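Side-chain contact in putative O-GlcNAcase nagJ (Clostridium perfringens, PDB 6PV5), which probably acts as a hexosaminidase of glycoside hydrolase family 84, the modelled part being the catalytic barrel with an N-terminal alpha/beta domain and a helical post-catalytic domain: residues M534-V537 and P538-R542. Residues are numbered along the deposited sequence; the frame is centred on the assembly and turned at random.
Sequences MVQV and PNKLR
Pro538 pushes its ring into the backbone inside a helix, with CD 3.1 Å from Met534 O, the carbonyl four residues back that would accept a regular helical bond. Proline N has no hydrogen to give, and the helix kinks at this point. At the very next residue, Asn539 N also lacks its bond to the preceding turn; a water fills the gap, donating to Val535 O (2.7 Å) and accepting from Asn539 N (3.0 Å), so the break is bridged rather than left open. Regular winding returns with Leu541, whose N-H runs nearly straight to Val537 O at 2.8 Å (164° at the hydrogen).

Val537 lies against the proline obliquely: a chi1 of -53° sets CG1 anti to the carbonyl carbon, which leaves CG2 between the backbone N and that carbon and within 3.6 Å of Pro538 CD. The same methyl makes a looser contact with Leu541 CD1. Gln536 and Lys540, by contrast, run side by side and point the same way. Lys540 draws its methylene chain past Gln536 O until CE rests 3.7 Å from Gln536 CB, then bends at its last torsion (chi4 -78°), leaving NZ 3.9 Å from Gln536 OE1, too far for a bond. The amide's NE2 is hydrogen-bonded instead to Ser532 O, a turn earlier.

This kinked stretch belongs to helix 521-544 of the post-catalytic helical domain. Met534 packs on Phe561 of helix 548-579, where Arg542 also forms a salt bridge with Asp555, while Val537, Lys540 and Leu541 meet Glu482 of helix 480-487.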
ATOM      1  N   MET A 534      -8.922  -3.558 -25.775  1.00 30.05           N
ATOM      2  CA  MET A 534      -8.461  -2.215 -25.461  1.00 30.74           C
ATOM      3  C   MET A 534      -9.450  -1.191 -26.013  1.00 31.19           C
ATOM      4  O   MET A 534      -9.727  -0.178 -25.368  1.00 29.54           O
ATOM      5  CB  MET A 534      -7.062  -1.943 -26.035  1.00 31.53           C
ATOM      6  CG  MET A 534      -5.961  -2.795 -25.396  1.00 34.12           C
ATOM      7  SD  MET A 534      -4.305  -2.499 -26.086  1.00 34.21           S
ATOM      8  CE  MET A 534      -3.992  -0.781 -25.689  1.00 33.40           C
ATOM      9  N   VAL A 535      -9.983  -1.466 -27.210  1.00 30.63           N
ATOM     10  CA  VAL A 535     -10.975  -0.580 -27.804  1.00 31.57           C
ATOM     11  C   VAL A 535     -12.227  -0.511 -26.928  1.00 30.47           C
ATOM     12  O   VAL A 535     -12.800   0.564 -26.775  1.00 31.67           O
ATOM     13  CB  VAL A 535     -11.308  -0.941 -29.266  1.00 29.83           C
ATOM     14  CG1 VAL A 535     -12.559  -0.225 -29.765  1.00 29.26           C
ATOM     15  CG2 VAL A 535     -10.130  -0.629 -30.177  1.00 33.06           C
ATOM     16  N   GLN A 536     -12.642  -1.644 -26.353  1.00 32.62           N
ATOM     17  CA  GLN A 536     -13.965  -1.749 -25.740  1.00 32.18           C
ATOM     18  C   GLN A 536     -13.991  -1.343 -24.265  1.00 30.17           C
ATOM     19  O   GLN A 536     -15.039  -0.941 -23.764  1.00 27.05           O
ATOM     20  CB  GLN A 536     -14.463  -3.194 -25.756  1.00 36.52           C
ATOM     21  CG  GLN A 536     -14.639  -3.812 -27.130  1.00 47.72           C
ATOM     22  CD  GLN A 536     -14.913  -5.286 -26.955  1.00 57.00           C
ATOM     23  OE1 GLN A 536     -15.941  -5.681 -26.399  1.00 72.72           O
ATOM     24  NE2 GLN A 536     -13.985  -6.114 -27.410  1.00 64.19           N
ATOM     25  N   VAL A 537     -12.897  -1.543 -23.521  1.00 27.66           N
ATOM     26  CA  VAL A 537     -13.048  -1.431 -22.075  1.00 28.77           C
ATOM     27  C   VAL A 537     -13.257   0.015 -21.605  1.00 26.15           C
ATOM     28  O   VAL A 537     -13.972   0.207 -20.634  1.00 26.24           O
ATOM     29  CB  VAL A 537     -11.984  -2.198 -21.255  1.00 35.51           C
ATOM     30  CG1 VAL A 537     -11.865  -3.668 -21.644  1.00 33.53           C
ATOM     31  CG2 VAL A 537     -10.636  -1.519 -21.253  1.00 35.30           C
ATOM     32  N   PRO A 538     -12.707   1.083 -22.249  1.00 26.70           N
ATOM     33  CA  PRO A 538     -12.903   2.456 -21.769  1.00 26.57           C
ATOM     34  C   PRO A 538     -14.368   2.877 -21.607  1.00 27.52           C
ATOM     35  O   PRO A 538     -14.772   3.296 -20.527  1.00 27.06           O
ATOM     36  CB  PRO A 538     -12.133   3.304 -22.790  1.00 27.53           C
ATOM     37  CG  PRO A 538     -11.063   2.343 -23.255  1.00 25.57           C
ATOM     38  CD  PRO A 538     -11.835   1.052 -23.436  1.00 24.95           C
ATOM     39  N   ASN A 539     -15.176   2.678 -22.653  1.00 26.79           N
ATOM     40  CA  ASN A 539     -16.598   2.986 -22.593  1.00 27.46           C
ATOM     41  C   ASN A 539     -17.267   2.196 -21.481  1.00 29.05           C
ATOM     42  O   ASN A 539     -18.133   2.738 -20.773  1.00 24.76           O
ATOM     43  CB  ASN A 539     -17.301   2.709 -23.927  1.00 30.82           C
ATOM     44  CG  ASN A 539     -17.107   3.828 -24.936  1.00 34.40           C
ATOM     45  OD1 ASN A 539     -16.346   4.761 -24.700  1.00 32.13           O
ATOM     46  ND2 ASN A 539     -17.797   3.750 -26.066  1.00 35.50           N
ATOM     47  N   LYS A 540     -16.894   0.906 -21.348  1.00 28.06           N
ATOM     48  CA  LYS A 540     -17.567   0.098 -20.340  1.00 29.71           C
ATOM     49  C   LYS A 540     -17.200   0.596 -18.943  1.00 29.80           C
ATOM     50  O   LYS A 540     -18.049   0.615 -18.048  1.00 30.08           O
ATOM     51  CB  LYS A 540     -17.190  -1.384 -20.400  1.00 34.26           C
ATOM     52  CG  LYS A 540     -17.631  -2.186 -21.616  1.00 36.62           C
ATOM     53  CD  LYS A 540     -16.757  -3.435 -21.714  1.00 41.15           C
ATOM     54  CE  LYS A 540     -16.804  -4.169 -23.039  1.00 49.89           C
ATOM     55  NZ  LYS A 540     -18.029  -4.988 -23.178  1.00 50.96           N
ATOM     56  N   LEU A 541     -15.919   0.958 -18.746  1.00 28.24           N
ATOM     57  CA  LEU A 541     -15.514   1.506 -17.460  1.00 29.67           C
ATOM     58  C   LEU A 541     -16.146   2.881 -17.233  1.00 29.30           C
ATOM     59  O   LEU A 541     -16.564   3.182 -16.119  1.00 28.32           O
ATOM     60  CB  LEU A 541     -13.988   1.578 -17.386  1.00 29.82           C
ATOM     61  CG  LEU A 541     -13.310   0.220 -17.218  1.00 31.24           C
ATOM     62  CD1 LEU A 541     -11.830   0.336 -17.523  1.00 29.22           C
ATOM     63  CD2 LEU A 541     -13.554  -0.310 -15.804  1.00 29.91           C
ATOM     64  N   ARG A 542     -16.229   3.711 -18.285  1.00 26.32           N
ATOM     65  CA  ARG A 542     -16.766   5.050 -18.079  1.00 28.59           C
ATOM     66  C   ARG A 542     -18.242   4.941 -17.695  1.00 31.45           C
ATOM     67  O   ARG A 542     -18.762   5.718 -16.889  1.00 32.54           O
ATOM     68  CB  ARG A 542     -16.529   5.951 -19.290  1.00 28.53           C
ATOM     69  CG  ARG A 542     -16.875   7.416 -19.033  1.00 29.66           C
ATOM     70  CD  ARG A 542     -16.540   8.229 -20.268  1.00 27.48           C
ATOM     71  NE  ARG A 542     -15.152   8.111 -20.675  1.00 26.83           N
ATOM     72  CZ  ARG A 542     -14.673   7.417 -21.714  1.00 30.35           C
ATOM     73  NH1 ARG A 542     -15.483   6.718 -22.497  1.00 28.33           N
ATOM     74  NH2 ARG A 542     -13.367   7.415 -21.943  1.00 25.41           N
TER
HETATM   75  O   HOH W   1     -14.441   2.239 -25.490  1.00 37.65           O